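Local structure of lysyl oxidase (Pichia pastoris, 1W7C) at residues T378-T384 with T396-F402; F537-F542 with F633-L639. The protein probably oxidises primary amines, including peptidyl lysine side chains, to aldehydes, using a copper ion and a protein-derived topaquinone cofactor. All blocks are in the same frame, centred on the assembly; numbering follows the deposited sequence.

Contact 1 (T378-T384 with T396-F402); sequences TAGYFTT and TLSYCVF. With NAG (2-acetamido-2-deoxy-beta-D-glucopyranose), chain T.
Phe382 sets its CB over one face of the Tyr399 ring, displaced toward the rim, 3.5 Å from the centroid and 20° off the ring normal, a close CH-pi contact. The two rings themselves lie nearly parallel, with planes 20° apart, but are slid so far that they barely overlap. Tyr399 holds its CG between its own backbone N and carbonyl carbon (chi1 67°), which leans the ring back over the partner strand; its OH bonds Glu300 and Thr311. Thr384 CG2 meets the same ring in its plane, at the edge, while Val401 CG2 packs obliquely against Phe382 CE1. Phe382, Tyr399 and Val401 share one face of an antiparallel beta hairpin, strands 380-388 and 391-405 of the enzyme domain, whose Gly380 and Val401 exchange two backbone hydrogen bonds. A classic beta bulge sets two residues, Ser398 and Tyr399, opposite the single Phe382: Ser398 N gives Phe382 O a 2.9 Å bond and Tyr399 N adds a weak one. Beside the bulge, Thr384 OG1 and Ser398 OG are hydrogen-bonded at 2.7 Å. The other face carries Tyr381, with Leu397 CG making an off-centre CH-pi contact with its ring and Cys400 CB 3.6 Å from Tyr381 CE2; Cys400 SG, disulfide-bonded to Cys375, lies oblique to that ring. Where the chain turns at Thr396 and Leu397, a water links Thr383 OG1 to Leu397 N.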
loop_
_atom_site.group_PDB
_atom_site.type_symbol
_atom_site.label_atom_id
_atom_site.label_comp_id
_atom_site.label_asym_id
_atom_site.label_seq_id
_atom_site.Cartn_x
_atom_site.Cartn_y
_atom_site.Cartn_z
ATOM N N THR A 378 -2.812 15.320 18.391
ATOM C CA THR A 378 -2.288 14.560 19.534
ATOM C C THR A 378 -0.773 14.339 19.431
ATOM O O THR A 378 -0.181 13.706 20.309
ATOM C CB THR A 378 -2.919 13.190 19.583
ATOM O OG1 THR A 378 -2.748 12.580 18.292
ATOM C CG2 THR A 378 -4.410 13.240 19.847
ATOM N N ALA A 379 -0.148 14.825 18.380
ATOM C CA ALA A 379 1.295 14.614 18.192
ATOM C C ALA A 379 2.112 15.391 19.218
ATOM O O ALA A 379 1.702 16.454 19.653
ATOM C CB ALA A 379 1.742 15.049 16.821
ATOM N N GLY A 380 3.270 14.858 19.560
ATOM C CA GLY A 380 4.307 15.608 20.225
ATOM C C GLY A 380 5.387 15.991 19.211
ATOM O O GLY A 380 5.677 15.267 18.284
ATOM N N TYR A 381 5.990 17.163 19.445
ATOM C CA TYR A 381 6.955 17.736 18.516
ATOM C C TYR A 381 8.334 17.881 19.141
ATOM O O TYR A 381 8.462 18.154 20.357
ATOM C CB TYR A 381 6.481 19.130 18.069
ATOM C CG TYR A 381 5.322 19.066 17.151
ATOM C CD1 TYR A 381 4.048 19.163 17.626
ATOM C CD2 TYR A 381 5.500 18.832 15.793
ATOM C CE1 TYR A 381 2.961 19.064 16.801
ATOM C CE2 TYR A 381 4.439 18.735 14.953
ATOM C CZ TYR A 381 3.165 18.845 15.452
ATOM O OH TYR A 381 2.083 18.728 14.612
ATOM N N PHE A 382 9.347 17.731 18.292
ATOM C CA PHE A 382 10.752 17.719 18.714
ATOM C C PHE A 382 11.608 18.669 17.920
ATOM O O PHE A 382 11.398 18.861 16.731
ATOM C CB PHE A 382 11.291 16.258 18.660
ATOM C CG PHE A 382 10.584 15.406 19.669
ATOM C CD1 PHE A 382 9.378 14.804 19.355
ATOM C CD2 PHE A 382 11.020 15.368 20.994
ATOM C CE1 PHE A 382 8.643 14.143 20.339
ATOM C CE2 PHE A 382 10.299 14.699 21.975
ATOM C CZ PHE A 382 9.121 14.068 21.639
ATOM N N THR A 383 12.554 19.281 18.627
ATOM C CA THR A 383 13.467 20.267 18.091
ATOM C C THR A 383 14.778 19.576 17.739
ATOM O O THR A 383 15.307 18.763 18.526
ATOM C CB THR A 383 13.719 21.332 19.176
ATOM O OG1 THR A 383 12.492 21.998 19.486
ATOM C CG2 THR A 383 14.670 22.399 18.669
ATOM N N THR A 384 15.312 19.925 16.571
ATOM C CA THR A 384 16.605 19.457 16.113
ATOM C C THR A 384 17.445 20.649 15.665
ATOM O O THR A 384 16.962 21.761 15.652
ATOM C CB THR A 384 16.468 18.454 14.953
ATOM O OG1 THR A 384 15.818 19.102 13.848
ATOM C CG2 THR A 384 15.611 17.267 15.373
ATOM N N THR A 396 12.442 24.099 15.645
ATOM C CA THR A 396 11.347 23.566 16.434
ATOM C C THR A 396 10.363 22.917 15.461
ATOM O O THR A 396 10.378 23.139 14.234
ATOM C CB THR A 396 10.655 24.645 17.257
ATOM O OG1 THR A 396 10.063 25.582 16.371
ATOM C CG2 THR A 396 11.707 25.405 18.096
ATOM N N LEU A 397 9.539 22.061 16.023
ATOM C CA LEU A 397 8.526 21.337 15.260
ATOM C C LEU A 397 9.158 20.609 14.057
ATOM O O LEU A 397 8.590 20.518 12.971
ATOM C CB LEU A 397 7.380 22.262 14.854
ATOM C CG LEU A 397 6.339 22.647 15.955
ATOM C CD1 LEU A 397 6.837 22.992 17.340
ATOM C CD2 LEU A 397 5.456 23.691 15.363
ATOM N N SER A 398 10.351 20.050 14.278
ATOM C CA SER A 398 11.127 19.415 13.228
ATOM C C SER A 398 10.642 18.001 12.866
ATOM O O SER A 398 10.635 17.634 11.696
ATOM C CB SER A 398 12.597 19.347 13.665
ATOM O OG SER A 398 13.397 18.713 12.702
ATOM N N TYR A 399 10.264 17.234 13.870
ATOM C CA TYR A 399 9.604 15.968 13.653
ATOM C C TYR A 399 8.533 15.786 14.686
ATOM O O TYR A 399 8.539 16.445 15.716
ATOM C CB TYR A 399 10.584 14.793 13.578
ATOM C CG TYR A 399 11.323 14.432 14.858
ATOM C CD1 TYR A 399 10.824 13.478 15.715
ATOM C CD2 TYR A 399 12.536 14.997 15.162
ATOM C CE1 TYR A 399 11.527 13.080 16.843
ATOM C CE2 TYR A 399 13.261 14.607 16.291
ATOM C CZ TYR A 399 12.745 13.646 17.135
ATOM O OH TYR A 399 13.436 13.244 18.255
ATOM N N CYS A 400 7.564 14.933 14.384
ATOM C CA CYS A 400 6.470 14.673 15.309
ATOM C C CYS A 400 6.329 13.190 15.556
ATOM O O CYS A 400 6.725 12.354 14.715
ATOM C CB CYS A 400 5.124 15.244 14.808
ATOM S SG CYS A 400 4.440 14.309 13.400
ATOM N N VAL A 401 5.751 12.885 16.713
ATOM C CA VAL A 401 5.475 11.545 17.150
ATOM C C VAL A 401 4.024 11.452 17.574
ATOM O O VAL A 401 3.554 12.282 18.342
ATOM C CB VAL A 401 6.396 11.190 18.333
ATOM C CG1 VAL A 401 6.124 9.754 18.826
ATOM C CG2 VAL A 401 7.893 11.400 17.942
ATOM N N PHE A 402 3.288 10.478 17.059
ATOM C CA PHE A 402 1.892 10.313 17.398
ATOM C C PHE A 402 1.451 8.869 17.326
ATOM O O PHE A 402 2.011 8.061 16.573
ATOM C CB PHE A 402 0.954 11.194 16.540
ATOM C CG PHE A 402 0.959 10.868 15.060
ATOM C CD1 PHE A 402 1.903 11.435 14.226
ATOM C CD2 PHE A 402 -0.011 10.033 14.516
ATOM C CE1 PHE A 402 1.904 11.174 12.861
ATOM C CE2 PHE A 402 -0.019 9.769 13.142
ATOM C CZ PHE A 402 0.935 10.339 12.325
HETATM C C1 NAG T . 16.477 25.135 20.588
HETATM C C2 NAG T . 17.190 25.930 21.702
HETATM C C3 NAG T . 16.868 25.365 23.080
HETATM C C4 NAG T . 15.358 25.315 23.270
HETATM C C5 NAG T . 14.700 24.595 22.076
HETATM C C6 NAG T . 13.172 24.630 22.186
HETATM C C7 NAG T . 19.268 27.143 21.369
HETATM C C8 NAG T . 20.696 27.154 21.825
HETATM N N2 NAG T . 18.627 25.982 21.509
HETATM O O3 NAG T . 17.430 26.161 24.109
HETATM O O4 NAG T . 15.059 24.691 24.505
HETATM O O5 NAG T . 15.089 25.233 20.875
HETATM O O6 NAG T . 12.728 25.957 21.979
HETATM O O7 NAG T . 18.753 28.163 20.902
HETATM O O HOH W 1 9.851 21.337 18.804
#

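Contact 2 (F537-F542 with F633-L639); sequences FENEDF and FLDDESL. Unlike the reference sequence in segment 537-542: Phe537 (reference Leu), Asn539 (reference Lys). With CA (calcium ion), chain E.
Glu540 reaches into the loop 633-639 and grips a calcium ion with both carboxylate oxygens, OE1 and OE2, each 2.5 Å from the metal. This is a seven-coordinate calcium site built between two loops of the enzyme domain: Phe633 O, Asp635 OD2, Glu637 OE1 and two waters complete the shell. With CG anti to the carbonyl carbon (chi1 -65°) and the chain extended beyond it, Glu540 carries its carboxylate deep into the opposing loop. There its OE1 also accepts Asp635 N and Glu637 N, both at 3.1 Å and from opposite faces of the carboxylate plane, so that metal and backbone together fix the group's rotation. The carboxylates of Glu540 and Asp635 run side by side with planes 20° apart; Glu540 OE1 and Asp635 OD2 approach to 2.9 Å because both bind calcium, whose charge probably offsets their repulsion. In the second shell Lys606 N bonds Glu540 OE2, and Lys608 forms a salt bridge with Glu637 OE2. The packed side continues to Leu639, whose CD2 meets Glu540 CG with the two side chains at about a right angle, and the backbones pair through Glu540 N to Glu637 O and Leu639 N to Glu538 O.

Toward solvent the contact loosens into water bridges. One water donates to both Glu540 O and Asp636 OD1; another joins Glu538 O to Ser638 OG, which also bonds Asp640 N. At the far end the exposed Phe542 meets Leu634 CB with its CD1 at 3.9 Å, the two side chains crossing at about a right angle. Asn539, which differs from the reference sequence, turns its amide toward Asp636: ND2 donates to Asp636 O at 3.0 Å, with the acceptor in the amide plane but the donor 43° above the carbonyl plane.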
loop_
_atom_site.group_PDB
_atom_site.type_symbol
_atom_site.label_atom_id
_atom_site.label_comp_id
_atom_site.label_asym_id
_atom_site.label_seq_id
_atom_site.Cartn_x
_atom_site.Cartn_y
_atom_site.Cartn_z
ATOM N N PHE A 537 21.392 -16.295 -0.266
ATOM C CA PHE A 537 22.199 -15.294 -0.980
ATOM C C PHE A 537 23.617 -15.374 -0.389
ATOM O O PHE A 537 23.908 -14.765 0.640
ATOM C CB PHE A 537 21.607 -13.890 -0.808
ATOM C CG PHE A 537 20.334 -13.659 -1.555
ATOM C CD1 PHE A 537 19.160 -13.513 -0.882
ATOM C CD2 PHE A 537 20.323 -13.465 -2.917
ATOM C CE1 PHE A 537 17.983 -13.290 -1.534
ATOM C CE2 PHE A 537 19.129 -13.184 -3.573
ATOM C CZ PHE A 537 17.970 -13.129 -2.887
ATOM N N GLU A 538 24.474 -16.184 -1.009
ATOM C CA GLU A 538 25.776 -16.506 -0.425
ATOM C C GLU A 538 26.788 -15.369 -0.505
ATOM O O GLU A 538 27.687 -15.316 0.315
ATOM C CB GLU A 538 26.349 -17.780 -1.076
ATOM C CG GLU A 538 25.500 -19.003 -0.799
ATOM C CD GLU A 538 26.127 -20.308 -1.262
ATOM O OE1 GLU A 538 27.214 -20.292 -1.873
ATOM O OE2 GLU A 538 25.523 -21.355 -0.997
ATOM N N ASN A 539 26.647 -14.505 -1.514
ATOM C CA ASN A 539 27.649 -13.499 -1.862
ATOM C C ASN A 539 26.954 -12.225 -2.253
ATOM O O ASN A 539 25.824 -12.267 -2.721
ATOM C CB ASN A 539 28.549 -13.926 -3.049
ATOM C CG ASN A 539 29.427 -15.065 -2.731
ATOM O OD1 ASN A 539 28.973 -16.204 -2.712
ATOM N ND2 ASN A 539 30.716 -14.789 -2.472
ATOM N N GLU A 540 27.637 -11.104 -2.104
ATOM C CA GLU A 540 27.149 -9.847 -2.635
ATOM C C GLU A 540 26.981 -10.014 -4.161
ATOM O O GLU A 540 27.874 -10.498 -4.851
ATOM C CB GLU A 540 28.153 -8.732 -2.343
ATOM C CG GLU A 540 28.319 -8.436 -0.887
ATOM C CD GLU A 540 29.446 -7.459 -0.576
ATOM O OE1 GLU A 540 30.440 -7.430 -1.351
ATOM O OE2 GLU A 540 29.316 -6.734 0.450
ATOM N N ASP A 541 25.838 -9.544 -4.654
ATOM C CA ASP A 541 25.495 -9.644 -6.081
ATOM C C ASP A 541 25.576 -8.240 -6.682
ATOM O O ASP A 541 24.864 -7.332 -6.258
ATOM C CB ASP A 541 24.101 -10.261 -6.228
ATOM C CG ASP A 541 23.754 -10.605 -7.649
ATOM O OD1 ASP A 541 24.375 -10.069 -8.620
ATOM O OD2 ASP A 541 22.892 -11.472 -7.872
ATOM N N PHE A 542 26.451 -8.038 -7.653
ATOM C CA PHE A 542 26.597 -6.738 -8.285
ATOM C C PHE A 542 25.289 -6.245 -8.903
ATOM O O PHE A 542 25.041 -5.064 -8.966
ATOM C CB PHE A 542 27.676 -6.804 -9.364
ATOM C CG PHE A 542 28.009 -5.471 -9.939
ATOM C CD1 PHE A 542 28.878 -4.620 -9.283
ATOM C CD2 PHE A 542 27.404 -5.040 -11.103
ATOM C CE1 PHE A 542 29.149 -3.377 -9.787
ATOM C CE2 PHE A 542 27.670 -3.766 -11.619
ATOM C CZ PHE A 542 28.554 -2.954 -10.976
ATOM N N PHE A 633 30.997 -0.938 -2.990
ATOM C CA PHE A 633 30.590 -1.817 -1.900
ATOM C C PHE A 633 30.392 -3.271 -2.364
ATOM O O PHE A 633 30.397 -4.186 -1.552
ATOM C CB PHE A 633 29.224 -1.417 -1.316
ATOM C CG PHE A 633 29.131 -0.034 -0.708
ATOM C CD1 PHE A 633 30.196 0.863 -0.704
ATOM C CD2 PHE A 633 27.926 0.358 -0.116
ATOM C CE1 PHE A 633 30.011 2.153 -0.124
ATOM C CE2 PHE A 633 27.766 1.631 0.441
ATOM C CZ PHE A 633 28.837 2.505 0.469
ATOM N N LEU A 634 30.196 -3.457 -3.670
ATOM C CA LEU A 634 29.787 -4.714 -4.259
ATOM C C LEU A 634 30.990 -5.414 -4.836
ATOM O O LEU A 634 31.354 -5.222 -5.995
ATOM C CB LEU A 634 28.744 -4.445 -5.354
ATOM C CG LEU A 634 27.493 -3.732 -4.876
ATOM C CD1 LEU A 634 26.642 -3.249 -6.056
ATOM C CD2 LEU A 634 26.685 -4.625 -3.930
ATOM N N ASP A 635 31.605 -6.233 -4.004
ATOM C CA ASP A 635 32.877 -6.883 -4.342
ATOM C C ASP A 635 32.854 -8.358 -3.952
ATOM O O ASP A 635 33.865 -8.963 -3.615
ATOM C CB ASP A 635 34.078 -6.104 -3.779
ATOM C CG ASP A 635 33.916 -5.697 -2.341
ATOM O OD1 ASP A 635 34.691 -4.809 -1.893
ATOM O OD2 ASP A 635 33.067 -6.210 -1.605
ATOM N N ASP A 636 31.671 -8.960 -4.119
ATOM C CA ASP A 636 31.487 -10.412 -4.098
ATOM C C ASP A 636 31.822 -11.019 -2.742
ATOM O O ASP A 636 32.138 -12.204 -2.648
ATOM C CB ASP A 636 32.343 -11.086 -5.183
ATOM C CG ASP A 636 32.023 -12.538 -5.363
ATOM O OD1 ASP A 636 30.789 -12.857 -5.392
ATOM O OD2 ASP A 636 32.968 -13.417 -5.529
ATOM N N GLU A 637 31.674 -10.249 -1.691
ATOM C CA GLU A 637 32.008 -10.763 -0.375
ATOM C C GLU A 637 30.944 -11.740 0.106
ATOM O O GLU A 637 29.777 -11.618 -0.236
ATOM C CB GLU A 637 32.219 -9.653 0.639
ATOM C CG GLU A 637 33.485 -8.847 0.376
ATOM C CD GLU A 637 33.659 -7.685 1.328
ATOM O OE1 GLU A 637 32.715 -6.889 1.456
ATOM O OE2 GLU A 637 34.752 -7.545 1.926
ATOM N N SER A 638 31.367 -12.740 0.844
ATOM C CA SER A 638 30.432 -13.680 1.438
ATOM C C SER A 638 29.480 -12.977 2.400
ATOM O O SER A 638 29.881 -12.156 3.214
ATOM C CB SER A 638 31.165 -14.767 2.213
ATOM O OG SER A 638 30.237 -15.658 2.825
ATOM N N LEU A 639 28.219 -13.350 2.289
ATOM C CA LEU A 639 27.180 -12.889 3.207
ATOM C C LEU A 639 26.679 -14.056 4.077
ATOM O O LEU A 639 25.686 -13.936 4.782
ATOM C CB LEU A 639 25.998 -12.315 2.421
ATOM C CG LEU A 639 26.304 -11.098 1.540
ATOM C CD1 LEU A 639 25.061 -10.749 0.718
ATOM C CD2 LEU A 639 26.805 -9.924 2.326
HETATM CA CA CA E . 31.447 -5.608 -0.005
HETATM O O HOH W 2 23.508 -15.014 3.359
HETATM O O HOH W 3 29.910 -17.157 0.453
HETATM O O HOH W 4 29.384 -8.055 -5.740
HETATM O O HOH W 5 28.398 -12.267 -6.814
HETATM O O HOH W 6 33.128 -3.879 0.179
HETATM O O HOH W 7 30.717 -4.391 1.932
#

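Overall arrangement
Contacts 1 and 2 lie on opposite sides of the chain's centre, with their own centres 39 Å apart and nearest atoms about 25 Å apart, so they do not touch. Both fall within the copper amine oxidase enzyme domain and follow one another in series along the chain. Neither includes a residue of the copper site, which comprises His488, His490, His654 and position 438, where Tyr438 has become topaquinone. Contact 1 is a sheet hairpin beside a surface glycan, whereas contact 2 joins two loops far apart in sequence through calcium. A second calcium, bound in part by Asp643 and Ile644, lies about 9 Å from the side chain of Leu639 in contact 2.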